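Long-range contact in succinyl-CoA:3-ketoacid coenzyme A transferase subunit B (Helicobacter pylori, PDB 3RRL), which catalyses, as subunit B of a CoA-transferase, the transfer of coenzyme A from succinyl-CoA to a 3-oxo acid, yielding a 3-oxoacyl-CoA and succinate: residues K161-V173 with F176-V190. Numbering follows the deposited sequence.
Sequences KGVVHQLITDLAV and FSNNAMKLVELQEGV
At the edge of the Phe176 ring, CB of Leu167 lies in the ring plane, 3.9 Å from CE1, and the carbonyl of His165 sits near that plane too; Val164 O also comes close, to CD1. Val164 CG1 touches the same CE1 at 3.7 Å, while the backbone bond from Phe176 N to His165 O ties the two segments together here. The other flat group is the amide of Gln187. Thr169 O lies in its plane, and NE2 of Gln187 gives it a nearly straight bond (2.9 Å, 173°). CB and CG of Gln187 lie against Leu171 O, which accepts from Gln187 N, and a bend at chi2 (-90°) turns the amide to Thr169 O. Two consecutive antiparallel hairpins build this part of the CoA-transferase sheet, with strand 172-177 between 166-168 and 180-186. In the second hairpin, Val173 N bonds Glu185 O, and Val173 O takes both Val184 N (3.0 Å) and Glu185 N (3.3 Å), a classic beta bulge. Side chains of Val173 and Glu185 run side by side, CB to CB 3.6 Å; the Glu185 carboxylate continues to a salt bridge with Arg8. On the opposite face, with Ala172 and Leu186, Ala172 CB packs tightly on Leu183 CD1 at 3.3 Å.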
loop_
_atom_site.group_PDB
_atom_site.type_symbol
_atom_site.label_atom_id
_atom_site.label_comp_id
_atom_site.label_asym_id
_atom_site.label_seq_id
_atom_site.Cartn_x
_atom_site.Cartn_y
_atom_site.Cartn_z
ATOM N N LYS B 161 -22.597 -7.417 10.659
ATOM C CA LYS B 161 -23.177 -8.185 11.756
ATOM C C LYS B 161 -22.513 -7.800 13.080
ATOM O O LYS B 161 -21.289 -7.844 13.201
ATOM C CB LYS B 161 -22.997 -9.677 11.467
ATOM C CG LYS B 161 -23.829 -10.611 12.318
ATOM C CD LYS B 161 -23.874 -12.006 11.699
ATOM C CE LYS B 161 -24.308 -13.063 12.719
ATOM N NZ LYS B 161 -25.528 -12.676 13.496
ATOM N N GLY B 162 -23.320 -7.396 14.058
ATOM C CA GLY B 162 -22.825 -7.026 15.379
ATOM C C GLY B 162 -21.786 -5.915 15.336
ATOM O O GLY B 162 -20.778 -5.956 16.046
ATOM N N VAL B 163 -21.986 -4.955 14.440
ATOM C CA VAL B 163 -21.050 -3.840 14.316
ATOM C C VAL B 163 -21.447 -2.546 15.039
ATOM O O VAL B 163 -20.622 -1.650 15.206
ATOM C CB VAL B 163 -20.804 -3.519 12.834
ATOM C CG1 VAL B 163 -20.109 -4.693 12.158
ATOM C CG2 VAL B 163 -22.128 -3.178 12.137
ATOM N N VAL B 164 -22.691 -2.442 15.484
ATOM C CA VAL B 164 -23.179 -1.153 15.970
ATOM C C VAL B 164 -22.895 -1.000 17.451
ATOM O O VAL B 164 -23.317 -1.829 18.239
ATOM C CB VAL B 164 -24.697 -0.980 15.716
ATOM C CG1 VAL B 164 -25.194 0.344 16.288
ATOM C CG2 VAL B 164 -24.993 -1.064 14.223
ATOM N N HIS B 165 -22.137 0.031 17.817
ATOM C CA HIS B 165 -21.846 0.312 19.221
ATOM C C HIS B 165 -22.961 1.100 19.895
ATOM O O HIS B 165 -23.335 0.823 21.037
ATOM C CB HIS B 165 -20.510 1.049 19.372
ATOM C CG HIS B 165 -19.318 0.197 19.069
ATOM N ND1 HIS B 165 -18.708 0.186 17.834
ATOM C CD2 HIS B 165 -18.637 -0.687 19.832
ATOM C CE1 HIS B 165 -17.695 -0.662 17.854
ATOM N NE2 HIS B 165 -17.629 -1.205 19.055
ATOM N N GLN B 166 -23.491 2.087 19.179
ATOM C CA GLN B 166 -24.488 2.980 19.749
ATOM C C GLN B 166 -25.509 3.362 18.683
ATOM O O GLN B 166 -25.159 3.592 17.523
ATOM C CB GLN B 166 -23.800 4.219 20.315
ATOM C CG GLN B 166 -24.734 5.335 20.769
ATOM C CD GLN B 166 -23.963 6.597 21.146
ATOM O OE1 GLN B 166 -23.002 6.972 20.476
ATOM N NE2 GLN B 166 -24.364 7.238 22.229
ATOM N N LEU B 167 -26.773 3.409 19.077
ATOM C CA LEU B 167 -27.843 3.749 18.150
ATOM C C LEU B 167 -28.637 4.930 18.695
ATOM O O LEU B 167 -29.159 4.885 19.810
ATOM C CB LEU B 167 -28.762 2.544 17.909
ATOM C CG LEU B 167 -30.136 2.839 17.299
ATOM C CD1 LEU B 167 -30.009 3.375 15.878
ATOM C CD2 LEU B 167 -31.031 1.597 17.333
ATOM N N ILE B 168 -28.702 5.993 17.905
ATOM C CA ILE B 168 -29.423 7.193 18.287
ATOM C C ILE B 168 -30.602 7.392 17.340
ATOM O O ILE B 168 -30.412 7.538 16.134
ATOM C CB ILE B 168 -28.497 8.422 18.195
ATOM C CG1 ILE B 168 -27.258 8.232 19.079
ATOM C CG2 ILE B 168 -29.240 9.692 18.562
ATOM C CD1 ILE B 168 -26.276 9.397 19.014
ATOM N N THR B 169 -31.819 7.381 17.879
ATOM C CA THR B 169 -33.002 7.709 17.086
ATOM C C THR B 169 -33.726 8.940 17.655
ATOM O O THR B 169 -33.277 9.536 18.640
ATOM C CB THR B 169 -33.986 6.514 16.990
ATOM O OG1 THR B 169 -34.745 6.401 18.201
ATOM C CG2 THR B 169 -33.229 5.222 16.739
ATOM N N ASP B 170 -34.838 9.320 17.034
ATOM C CA ASP B 170 -35.640 10.451 17.514
ATOM C C ASP B 170 -36.341 10.130 18.841
ATOM O O ASP B 170 -36.858 11.021 19.526
ATOM C CB ASP B 170 -36.673 10.863 16.459
ATOM C CG ASP B 170 -37.394 9.669 15.856
ATOM O OD1 ASP B 170 -36.706 8.748 15.368
ATOM O OD2 ASP B 170 -38.645 9.634 15.889
ATOM N N LEU B 171 -36.354 8.850 19.193
ATOM C CA LEU B 171 -36.985 8.380 20.428
ATOM C C LEU B 171 -35.961 8.168 21.533
ATOM O O LEU B 171 -36.108 8.700 22.634
ATOM C CB LEU B 171 -37.801 7.102 20.207
ATOM C CG LEU B 171 -38.945 7.192 19.200
ATOM C CD1 LEU B 171 -39.771 5.908 19.211
ATOM C CD2 LEU B 171 -39.818 8.399 19.497
ATOM N N ALA B 172 -34.950 7.363 21.246
ATOM C CA ALA B 172 -34.010 6.938 22.263
ATOM C C ALA B 172 -32.574 6.689 21.834
ATOM O O ALA B 172 -32.249 6.650 20.661
ATOM C CB ALA B 172 -34.546 5.706 22.921
ATOM N N VAL B 173 -31.723 6.535 22.836
ATOM C CA VAL B 173 -30.343 6.169 22.645
ATOM C C VAL B 173 -30.141 4.766 23.214
ATOM O O VAL B 173 -30.513 4.486 24.336
ATOM C CB VAL B 173 -29.394 7.139 23.333
ATOM C CG1 VAL B 173 -27.975 6.741 23.081
ATOM C CG2 VAL B 173 -29.649 8.530 22.866
ATOM N N PHE B 176 -24.847 -1.189 22.700
ATOM C CA PHE B 176 -24.723 -2.611 22.423
ATOM C C PHE B 176 -23.510 -3.213 23.116
ATOM O O PHE B 176 -22.400 -2.709 22.968
ATOM C CB PHE B 176 -24.639 -2.846 20.912
ATOM C CG PHE B 176 -25.909 -2.526 20.191
ATOM C CD1 PHE B 176 -26.137 -1.253 19.687
ATOM C CD2 PHE B 176 -26.886 -3.489 20.030
ATOM C CE1 PHE B 176 -27.315 -0.950 19.028
ATOM C CE2 PHE B 176 -28.059 -3.190 19.374
ATOM C CZ PHE B 176 -28.272 -1.918 18.873
ATOM N N SER B 177 -23.744 -4.268 23.894
ATOM C CA SER B 177 -22.680 -5.100 24.458
ATOM C C SER B 177 -23.202 -6.521 24.607
ATOM O O SER B 177 -24.356 -6.720 24.989
ATOM C CB SER B 177 -22.256 -4.590 25.835
ATOM O OG SER B 177 -21.906 -3.220 25.793
ATOM N N ASN B 178 -22.352 -7.506 24.333
ATOM C CA ASN B 178 -22.727 -8.906 24.504
ATOM C C ASN B 178 -23.903 -9.326 23.623
ATOM O O ASN B 178 -24.831 -9.989 24.094
ATOM C CB ASN B 178 -23.058 -9.182 25.973
ATOM C CG ASN B 178 -22.016 -8.613 26.920
ATOM O OD1 ASN B 178 -22.300 -7.713 27.716
ATOM N ND2 ASN B 178 -20.800 -9.139 26.839
ATOM N N ASN B 179 -23.866 -8.920 22.355
ATOM C CA ASN B 179 -24.950 -9.202 21.417
ATOM C C ASN B 179 -26.293 -8.804 22.024
ATOM O O ASN B 179 -27.333 -9.396 21.720
ATOM C CB ASN B 179 -24.952 -10.684 21.035
ATOM N N ALA B 180 -26.249 -7.777 22.870
ATOM C CA ALA B 180 -27.388 -7.377 23.687
ATOM C C ALA B 180 -27.549 -5.862 23.695
ATOM O O ALA B 180 -26.568 -5.122 23.746
ATOM C CB ALA B 180 -27.221 -7.901 25.105
HETATM N N MSE B 181 -28.795 -5.407 23.663
HETATM C CA MSE B 181 -29.096 -3.993 23.472
HETATM C C MSE B 181 -29.651 -3.338 24.733
HETATM O O MSE B 181 -30.605 -3.833 25.332
HETATM C CB MSE B 181 -30.102 -3.836 22.334
HETATM C CG MSE B 181 -30.340 -2.408 21.909
HETATM SE SE MSE B 181 -31.580 -2.369 20.419
HETATM C CE MSE B 181 -31.254 -0.581 19.751
ATOM N N LYS B 182 -29.061 -2.214 25.126
ATOM C CA LYS B 182 -29.526 -1.480 26.302
ATOM C C LYS B 182 -30.076 -0.108 25.932
ATOM O O LYS B 182 -29.456 0.628 25.164
ATOM C CB LYS B 182 -28.384 -1.308 27.313
ATOM C CG LYS B 182 -27.750 -2.601 27.800
ATOM C CD LYS B 182 -26.405 -2.311 28.456
ATOM C CE LYS B 182 -25.718 -3.574 28.984
ATOM N NZ LYS B 182 -26.275 -4.083 30.280
ATOM N N LEU B 183 -31.211 0.253 26.526
ATOM C CA LEU B 183 -31.772 1.575 26.335
ATOM C C LEU B 183 -31.151 2.418 27.423
ATOM O O LEU B 183 -31.466 2.241 28.594
ATOM C CB LEU B 183 -33.277 1.518 26.585
ATOM C CG LEU B 183 -33.984 2.868 26.696
ATOM C CD1 LEU B 183 -33.810 3.653 25.395
ATOM C CD2 LEU B 183 -35.461 2.704 27.029
ATOM N N VAL B 184 -30.227 3.299 27.058
ATOM C CA VAL B 184 -29.578 4.130 28.061
ATOM C C VAL B 184 -30.071 5.572 28.139
ATOM O O VAL B 184 -29.674 6.307 29.037
ATOM C CB VAL B 184 -28.051 4.103 27.897
ATOM C CG1 VAL B 184 -27.553 2.677 28.000
ATOM C CG2 VAL B 184 -27.639 4.712 26.554
ATOM N N GLU B 185 -30.913 5.985 27.199
ATOM C CA GLU B 185 -31.412 7.357 27.210
ATOM C C GLU B 185 -32.753 7.515 26.487
ATOM O O GLU B 185 -32.979 6.914 25.436
ATOM C CB GLU B 185 -30.354 8.286 26.605
ATOM C CG GLU B 185 -30.538 9.765 26.895
ATOM C CD GLU B 185 -29.450 10.628 26.247
ATOM O OE1 GLU B 185 -28.280 10.186 26.184
ATOM O OE2 GLU B 185 -29.768 11.749 25.799
ATOM N N LEU B 186 -33.623 8.357 27.036
ATOM C CA LEU B 186 -34.846 8.764 26.354
ATOM C C LEU B 186 -34.634 10.171 25.808
ATOM O O LEU B 186 -34.074 11.025 26.495
ATOM C CB LEU B 186 -36.037 8.774 27.322
ATOM C CG LEU B 186 -36.575 7.447 27.875
ATOM C CD1 LEU B 186 -37.602 7.691 28.985
ATOM C CD2 LEU B 186 -37.168 6.583 26.764
ATOM N N GLN B 187 -35.070 10.411 24.573
ATOM C CA GLN B 187 -35.010 11.754 24.003
ATOM C C GLN B 187 -36.050 12.647 24.678
ATOM O O GLN B 187 -37.005 12.151 25.279
ATOM C CB GLN B 187 -35.223 11.722 22.486
ATOM C CG GLN B 187 -34.065 11.108 21.691
ATOM C CD GLN B 187 -33.021 12.129 21.280
ATOM O OE1 GLN B 187 -32.746 13.080 22.010
ATOM N NE2 GLN B 187 -32.436 11.940 20.096
ATOM N N GLU B 188 -35.854 13.960 24.582
ATOM C CA GLU B 188 -36.724 14.925 25.252
ATOM C C GLU B 188 -38.195 14.766 24.875
ATOM O O GLU B 188 -38.542 14.755 23.698
ATOM C CB GLU B 188 -36.260 16.354 24.961
ATOM C CG GLU B 188 -35.458 16.987 26.084
ATOM C CD GLU B 188 -36.315 17.305 27.301
ATOM O OE1 GLU B 188 -35.788 17.897 28.270
ATOM O OE2 GLU B 188 -37.517 16.964 27.287
ATOM N N GLY B 189 -39.055 14.644 25.888
ATOM C CA GLY B 189 -40.489 14.549 25.666
ATOM C C GLY B 189 -40.951 13.181 25.195
ATOM O O GLY B 189 -42.065 13.026 24.676
ATOM N N VAL B 190 -40.089 12.185 25.375
ATOM C CA VAL B 190 -40.408 10.816 24.988
ATOM C C VAL B 190 -40.520 9.915 26.220
ATOM O O VAL B 190 -39.762 10.059 27.183
ATOM C CB VAL B 190 -39.368 10.257 23.991
ATOM C CG1 VAL B 190 -39.680 8.806 23.650
ATOM C CG2 VAL B 190 -39.346 11.108 22.723
#